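Local coordinates for hypothetical protein (Streptococcus pneumoniae, PDB 2HIY), which is of unknown function but belongs to the DUF1697 family and is built around two antiparallel four-stranded sheets, at residues Ile168-Ala171 / Lys172-Asp175; Glu40-Asn44 / Ser45-Phe49; Lys142-Glu145 / Glu146-Ser149. All coordinates share one frame; numbering follows the deposited sequence. Where two conformers were deposited one is given.

Interaction 1 (Ile168-Ala171 / Lys172-Asp175); sequences IRNA and KTFD
Asn170 reaches over the first turn of helix 171-182 and takes two donors from Thr173 on one oxygen. CB carries CG into the slot between the backbone N and the carbonyl carbon (chi1 63°), folding the amide back over the turn. Asn170 CG lies 3.8 Å from Thr173 OG1. Asn170 OD1, one end of the amide, accepts Thr173 N at 2.8 Å, the N-H lying nearly along the C=O axis, and Thr173 OG1 at 3.0 Å from well above the amide plane; it also packs 3.6 Å from Lys172 CB. Asn170 ND2, the other end, stays 4.1 Å from Thr173 OG1, leaving the grip to OD1. This is an asparagine N-cap, made where strand 166-170 runs into the helix. The first turn closes behind it through Phe174 N to Asn170 O (2.8 Å) and Asp175 N to Ala171 O (3.0 Å). Water 1 links Asn170 N to Thr173 OG1, joining the cap residue to the first turn. Arg169 CD meets Thr173 CG2 at 3.8 Å, while NH1 turns back to Ile168 O and NE bonds Asn47 OD1. The Phe174 ring meets Phe85, Phe105 and Trp96; Lys172 NZ forms a salt bridge with Asp115 of the second subunit.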
loop_
_atom_site.group_PDB
_atom_site.type_symbol
_atom_site.label_atom_id
_atom_site.label_comp_id
_atom_site.label_asym_id
_atom_site.label_seq_id
_atom_site.Cartn_x
_atom_site.Cartn_y
_atom_site.Cartn_z
ATOM N N ILE D 168 -9.893 2.798 -20.032
ATOM C CA ILE D 168 -8.536 3.235 -20.347
ATOM C C ILE D 168 -7.655 2.013 -20.513
ATOM O O ILE D 168 -7.639 1.112 -19.659
ATOM C CB ILE D 168 -7.989 4.117 -19.241
ATOM C CG1 ILE D 168 -8.889 5.342 -19.083
ATOM C CG2 ILE D 168 -6.515 4.501 -19.562
ATOM C CD1 ILE D 168 -8.453 6.314 -17.961
ATOM N N ARG D 169 -6.905 1.966 -21.610
ATOM C CA ARG D 169 -5.924 0.908 -21.838
ATOM C C ARG D 169 -4.625 1.517 -22.303
ATOM O O ARG D 169 -4.623 2.495 -23.047
ATOM C CB ARG D 169 -6.421 -0.059 -22.929
ATOM C CG ARG D 169 -7.743 -0.794 -22.563
ATOM C CD ARG D 169 -7.467 -1.793 -21.435
ATOM N NE ARG D 169 -8.621 -2.628 -21.060
ATOM C CZ ARG D 169 -9.456 -2.382 -20.058
ATOM N NH1 ARG D 169 -9.339 -1.291 -19.327
ATOM N NH2 ARG D 169 -10.443 -3.244 -19.815
ATOM N N ASN D 170 -3.511 0.979 -21.872
ATOM C CA ASN D 170 -2.249 1.470 -22.396
ATOM C C ASN D 170 -2.061 1.074 -23.859
ATOM O O ASN D 170 -2.801 0.240 -24.413
ATOM C CB ASN D 170 -1.063 1.114 -21.497
ATOM C CG ASN D 170 -0.837 -0.368 -21.368
ATOM O OD1 ASN D 170 -0.978 -1.122 -22.327
ATOM N ND2 ASN D 170 -0.387 -0.785 -20.181
ATOM N N ALA D 171 -1.075 1.691 -24.513
ATOM C CA ALA D 171 -0.859 1.414 -25.909
ATOM C C ALA D 171 -0.533 -0.033 -26.201
ATOM O O ALA D 171 -0.890 -0.543 -27.253
ATOM C CB ALA D 171 0.243 2.314 -26.459
ATOM N N LYS D 172 0.185 -0.687 -25.296
ATOM C CA LYS D 172 0.515 -2.092 -25.508
ATOM C C LYS D 172 -0.752 -2.955 -25.495
ATOM O O LYS D 172 -0.902 -3.862 -26.335
ATOM C CB LYS D 172 1.544 -2.555 -24.475
ATOM C CG LYS D 172 2.940 -2.037 -24.785
ATOM C CD LYS D 172 4.019 -2.695 -23.937
ATOM C CE LYS D 172 5.411 -2.461 -24.533
ATOM N NZ LYS D 172 5.765 -1.023 -24.624
ATOM N N THR D 173 -1.679 -2.654 -24.586
ATOM C CA THR D 173 -2.942 -3.390 -24.539
ATOM C C THR D 173 -3.869 -3.033 -25.706
ATOM O O THR D 173 -4.573 -3.893 -26.240
ATOM C CB THR D 173 -3.618 -3.193 -23.180
ATOM O OG1 THR D 173 -2.681 -3.548 -22.150
ATOM C CG2 THR D 173 -4.883 -4.033 -23.050
ATOM N N PHE D 174 -3.845 -1.760 -26.127
ATOM C CA PHE D 174 -4.548 -1.353 -27.347
ATOM C C PHE D 174 -4.087 -2.263 -28.504
ATOM O O PHE D 174 -4.916 -2.813 -29.229
ATOM C CB PHE D 174 -4.222 0.126 -27.605
ATOM C CG PHE D 174 -4.774 0.692 -28.877
ATOM C CD1 PHE D 174 -5.981 1.386 -28.882
ATOM C CD2 PHE D 174 -4.037 0.606 -30.057
ATOM C CE1 PHE D 174 -6.447 1.966 -30.051
ATOM C CE2 PHE D 174 -4.511 1.179 -31.215
ATOM C CZ PHE D 174 -5.709 1.853 -31.213
ATOM N N ASP D 175 -2.775 -2.423 -28.677
ATOM C CA ASP D 175 -2.269 -3.316 -29.725
ATOM C C ASP D 175 -2.807 -4.729 -29.550
ATOM O O ASP D 175 -3.306 -5.341 -30.510
ATOM C CB ASP D 175 -0.738 -3.326 -29.751
ATOM C CG ASP D 175 -0.161 -2.042 -30.298
ATOM O OD1 ASP D 175 -0.889 -1.315 -30.998
ATOM O OD2 ASP D 175 1.026 -1.775 -30.033
HETATM O O HOH W 1 -3.957 -1.549 -20.025
#

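Interaction 2 (Glu40-Asn44 / Ser45-Phe49); sequences ESYIN and SGNIF
The Tyr42 ring and the Asn47 amide lie side by side and point the same way, their planes 46° apart, with CD2 of the tyrosine 4.0 Å from ND2 of the asparagine. Ile43 CG2 sits over one face of the tyrosine ring, offset toward the rim. The Phe49 ring presents its edge to Tyr42 CB, with Phe49 CE2 4.0 Å away. These groups line one side of a beta hairpin between strands 39-41 and 47-52, the outermost strand within this chain and its neighbour in the four-stranded antiparallel sheet. Glu40 and Phe49 are a hydrogen-bonded pair with N to O bonds in both directions, each 2.8 Å, and Ser41 and Ile48 the non-hydrogen-bonded pair that follows. The ladder ends with Tyr42 N on Asn47 O at 2.9 Å.

Beyond it the side chain of Asn47 takes over from the backbone. With chi1 at -55° its amide stands beside its own backbone N and faces the loop. Asn47 ND2 donates to Tyr42 O a bond that is straight at the hydrogen (165°) but long, 3.3 Å, arriving from above the carbonyl plane; its bond to Ser45 OG is bent and tilted out of the amide plane. Both N-H bonds of the amide are thereby spent on the hairpin loop, fixing its rotation. Ser41 OG, on the Ile48 side of the sheet, bonds Arg28, and the outer part of Tyr42 packs on Thr173 and Lys176 of helix 171-182. Water 2 donates to Tyr42 O and accepts from Asn47 N, which is 2.9 Å from the water oxygen.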
loop_
_atom_site.group_PDB
_atom_site.type_symbol
_atom_site.label_atom_id
_atom_site.label_comp_id
_atom_site.label_asym_id
_atom_site.label_seq_id
_atom_site.Cartn_x
_atom_site.Cartn_y
_atom_site.Cartn_z
ATOM N N GLU D 40 -13.307 -15.409 -25.666
ATOM C CA GLU D 40 -11.931 -15.432 -25.183
ATOM C C GLU D 40 -11.696 -14.216 -24.299
ATOM O O GLU D 40 -12.436 -13.231 -24.376
ATOM C CB GLU D 40 -10.955 -15.400 -26.360
ATOM C CG GLU D 40 -11.125 -16.587 -27.298
ATOM C CD GLU D 40 -10.161 -16.574 -28.470
ATOM O OE1 GLU D 40 -9.158 -15.824 -28.420
ATOM O OE2 GLU D 40 -10.403 -17.340 -29.431
ATOM N N SER D 41 -10.693 -14.303 -23.432
ATOM C CA SER D 41 -10.322 -13.168 -22.575
ATOM C C SER D 41 -8.820 -12.932 -22.631
ATOM O O SER D 41 -8.030 -13.869 -22.880
ATOM C CB SER D 41 -10.798 -13.378 -21.125
ATOM O OG SER D 41 -10.257 -14.547 -20.546
ATOM N N TYR D 42 -8.431 -11.684 -22.421
ATOM C CA TYR D 42 -7.028 -11.320 -22.341
ATOM C C TYR D 42 -6.808 -10.744 -20.963
ATOM O O TYR D 42 -7.511 -9.798 -20.561
ATOM C CB TYR D 42 -6.669 -10.295 -23.418
ATOM C CG TYR D 42 -5.264 -9.743 -23.260
ATOM C CD1 TYR D 42 -4.147 -10.576 -23.361
ATOM C CD2 TYR D 42 -5.052 -8.394 -22.968
ATOM C CE1 TYR D 42 -2.842 -10.056 -23.203
ATOM C CE2 TYR D 42 -3.779 -7.879 -22.797
ATOM C CZ TYR D 42 -2.684 -8.715 -22.910
ATOM O OH TYR D 42 -1.413 -8.196 -22.748
ATOM N N ILE D 43 -5.861 -11.337 -20.240
ATOM C CA ILE D 43 -5.504 -10.938 -18.876
ATOM C C ILE D 43 -6.759 -10.848 -17.989
ATOM O O ILE D 43 -7.693 -11.619 -18.189
ATOM C CB ILE D 43 -4.498 -9.698 -18.803
ATOM C CG1 ILE D 43 -5.088 -8.413 -19.410
ATOM C CG2 ILE D 43 -3.128 -10.098 -19.414
ATOM C CD1 ILE D 43 -4.180 -7.161 -19.297
ATOM N N ASN D 44 -6.777 -9.937 -17.019
ATOM C CA ASN D 44 -7.811 -9.977 -15.981
ATOM C C ASN D 44 -8.511 -8.636 -15.782
ATOM O O ASN D 44 -9.409 -8.525 -14.927
ATOM C CB ASN D 44 -7.211 -10.510 -14.663
ATOM C CG ASN D 44 -8.248 -11.191 -13.770
ATOM O OD1 ASN D 44 -9.191 -11.823 -14.252
ATOM N ND2 ASN D 44 -8.066 -11.073 -12.451
ATOM N N SER D 45 -8.152 -7.637 -16.584
ATOM C CA SER D 45 -8.691 -6.295 -16.393
ATOM C C SER D 45 -10.014 -6.069 -17.091
ATOM O O SER D 45 -10.606 -4.998 -16.965
ATOM C CB SER D 45 -7.715 -5.227 -16.892
ATOM O OG SER D 45 -7.456 -5.367 -18.287
ATOM N N GLY D 46 -10.491 -7.064 -17.825
ATOM C CA GLY D 46 -11.782 -6.950 -18.486
ATOM C C GLY D 46 -11.653 -6.694 -19.976
ATOM O O GLY D 46 -12.095 -5.652 -20.477
ATOM N N ASN D 47 -11.098 -7.674 -20.695
ATOM C CA ASN D 47 -10.898 -7.600 -22.138
ATOM C C ASN D 47 -11.423 -8.907 -22.677
ATOM O O ASN D 47 -10.750 -9.952 -22.537
ATOM C CB ASN D 47 -9.404 -7.462 -22.476
ATOM C CG ASN D 47 -8.771 -6.298 -21.773
ATOM O OD1 ASN D 47 -9.092 -5.148 -22.079
ATOM N ND2 ASN D 47 -7.913 -6.570 -20.798
ATOM N N ILE D 48 -12.630 -8.860 -23.230
ATOM C CA ILE D 48 -13.345 -10.035 -23.713
ATOM C C ILE D 48 -13.535 -9.931 -25.205
ATOM O O ILE D 48 -13.773 -8.832 -25.732
ATOM C CB ILE D 48 -14.750 -10.147 -23.018
ATOM C CG1 ILE D 48 -14.560 -10.541 -21.561
ATOM C CG2 ILE D 48 -15.657 -11.181 -23.717
ATOM C CD1 ILE D 48 -14.365 -12.076 -21.357
ATOM N N PHE D 49 -13.437 -11.062 -25.903
ATOM C CA PHE D 49 -13.638 -11.107 -27.322
ATOM C C PHE D 49 -14.637 -12.197 -27.632
ATOM O O PHE D 49 -14.611 -13.270 -27.007
ATOM C CB PHE D 49 -12.296 -11.361 -28.043
ATOM C CG PHE D 49 -11.249 -10.391 -27.629
ATOM C CD1 PHE D 49 -11.093 -9.170 -28.304
ATOM C CD2 PHE D 49 -10.536 -10.609 -26.457
ATOM C CE1 PHE D 49 -10.164 -8.221 -27.845
ATOM C CE2 PHE D 49 -9.616 -9.669 -25.979
ATOM C CZ PHE D 49 -9.443 -8.453 -26.686
HETATM O O HOH W 2 -9.807 -9.584 -18.916
#

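Interaction 3 (Lys142-Glu145 / Glu146-Ser149); sequences KFSE and ESYS
The loop between strand 137-142 and helix 152-156 starts an ST turn and a type I beta turn from the same residue, Ser144. With chi1 at 176° its OG stands beside its own carbonyl carbon, on the forward side of the chain, and accepts Glu146 N at 3.1 Å, a bent bond (143° at the hydrogen) that makes the ST turn. The carbonyl O of Ser144 takes Ser147 N at 3.3 Å, closing the beta turn, with the donor standing far above the carbonyl plane. One residue on, Tyr148 N makes a weak bond to Glu145 O.

At the base of the turn, Lys142 and Tyr148 run side by side in the same direction. CB of the lysine meets the edge of the ring, in its plane, and Lys142 CG lies 3.9 Å from both Tyr148 CD1 and CE1. The bends at chi2 and chi3 fold the aliphatic chain alongside the tyrosine, while NZ goes on to a salt bridge with Asp104. The ring also meets His154 and, in a cation-pi contact, Arg102, which pairs as well with Glu145 OE1. A glycerol, probably from the crystallisation liquor, lies about 4 Å from the Tyr148 side chain.

Two waters bridge across the loop. Water 4 donates to Glu145 O and accepts from Ser149 N. Water 3 accepts from Ser144 N at 3.0 Å and donates to Ser147 OG, which is bonded to Asp128 OD2 too.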
loop_
_atom_site.group_PDB
_atom_site.type_symbol
_atom_site.label_atom_id
_atom_site.label_comp_id
_atom_site.label_asym_id
_atom_site.label_seq_id
_atom_site.Cartn_x
_atom_site.Cartn_y
_atom_site.Cartn_z
ATOM N N LYS D 142 1.914 11.092 -23.087
ATOM C CA LYS D 142 2.624 11.957 -22.161
ATOM C C LYS D 142 4.122 11.752 -22.406
ATOM O O LYS D 142 4.624 10.626 -22.388
ATOM C CB LYS D 142 2.237 11.601 -20.703
ATOM C CG LYS D 142 0.821 12.048 -20.255
ATOM C CD LYS D 142 -0.350 11.302 -20.879
ATOM C CE LYS D 142 -0.323 9.821 -20.639
ATOM N NZ LYS D 142 -1.620 9.203 -21.096
ATOM N N PHE D 143 4.853 12.839 -22.636
ATOM C CA PHE D 143 6.206 12.700 -23.182
ATOM C C PHE D 143 7.220 12.192 -22.217
ATOM O O PHE D 143 8.129 11.456 -22.637
ATOM C CB PHE D 143 6.674 14.007 -23.802
ATOM C CG PHE D 143 5.929 14.363 -25.043
ATOM C CD1 PHE D 143 6.197 13.686 -26.221
ATOM C CD2 PHE D 143 4.966 15.353 -25.053
ATOM C CE1 PHE D 143 5.495 13.990 -27.395
ATOM C CE2 PHE D 143 4.245 15.679 -26.230
ATOM C CZ PHE D 143 4.523 14.975 -27.395
ATOM N N SER D 144 7.104 12.544 -20.937
ATOM C CA SER D 144 8.229 12.266 -20.029
ATOM C C SER D 144 7.799 11.941 -18.624
ATOM O O SER D 144 6.900 12.575 -18.070
ATOM C CB SER D 144 9.139 13.495 -19.998
ATOM O OG SER D 144 10.187 13.303 -19.053
ATOM N N GLU D 145 8.497 10.998 -17.997
ATOM C CA GLU D 145 8.258 10.748 -16.587
ATOM C C GLU D 145 8.552 11.969 -15.722
ATOM O O GLU D 145 7.872 12.176 -14.707
ATOM C CB GLU D 145 9.108 9.558 -16.096
ATOM C CG GLU D 145 8.704 8.199 -16.730
ATOM C CD GLU D 145 7.360 7.644 -16.264
ATOM O OE1 GLU D 145 6.845 8.082 -15.219
ATOM O OE2 GLU D 145 6.805 6.755 -16.948
ATOM N N GLU D 146 9.517 12.790 -16.103
ATOM C CA GLU D 146 9.872 13.944 -15.267
ATOM C C GLU D 146 8.820 15.060 -15.257
ATOM O O GLU D 146 8.788 15.865 -14.320
ATOM C CB GLU D 146 11.235 14.502 -15.668
ATOM C CG GLU D 146 11.666 15.783 -14.943
ATOM C CD GLU D 146 11.668 17.005 -15.848
ATOM O OE1 GLU D 146 10.606 17.339 -16.421
ATOM O OE2 GLU D 146 12.739 17.640 -15.988
ATOM N N SER D 147 7.958 15.103 -16.277
ATOM C CA SER D 147 6.917 16.107 -16.356
ATOM C C SER D 147 5.534 15.501 -16.178
ATOM O O SER D 147 4.546 16.240 -16.220
ATOM C CB SER D 147 7.004 16.789 -17.716
ATOM O OG SER D 147 6.793 15.782 -18.701
ATOM N N TYR D 148 5.444 14.196 -15.984
ATOM C CA TYR D 148 4.159 13.529 -15.975
ATOM C C TYR D 148 3.197 14.098 -14.915
ATOM O O TYR D 148 1.987 14.257 -15.177
ATOM C CB TYR D 148 4.349 12.010 -15.787
ATOM C CG TYR D 148 3.057 11.273 -15.675
ATOM C CD1 TYR D 148 2.363 10.938 -16.818
ATOM C CD2 TYR D 148 2.479 10.975 -14.428
ATOM C CE1 TYR D 148 1.121 10.293 -16.739
ATOM C CE2 TYR D 148 1.248 10.328 -14.353
ATOM C CZ TYR D 148 0.579 9.997 -15.518
ATOM O OH TYR D 148 -0.666 9.362 -15.462
ATOM N N SER D 149 3.710 14.387 -13.729
ATOM C CA SER D 149 2.824 14.832 -12.642
ATOM C C SER D 149 2.234 16.227 -12.897
ATOM O O SER D 149 1.295 16.613 -12.208
ATOM C CB SER D 149 3.563 14.831 -11.296
ATOM O OG SER D 149 4.537 15.838 -11.242
HETATM O O HOH W 3 4.827 14.003 -19.735
HETATM O O HOH W 4 6.323 13.579 -12.837
#

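Overall arrangement
Interactions 1 and 2 touch, their centres 12 Å apart, although the hairpin belongs to one four-stranded sheet and strand 166-170 to the other. The guanidinium of Arg169 bridges them, with NE 2.8 Å from Asn47 OD1 and NH2 3.0 Å from Gly46 O, and Thr173 CG2 packs 4.0 Å from Tyr42 CE2. Interaction 3 stands apart: its centre is 18 Å from that of interaction 1 and 29 Å from that of interaction 2. It follows a strand of the same sheet as 166-170. A magnesium ion lies about 9 Å from the Lys172 side chain, and one lies about 8 Å from that of Glu145.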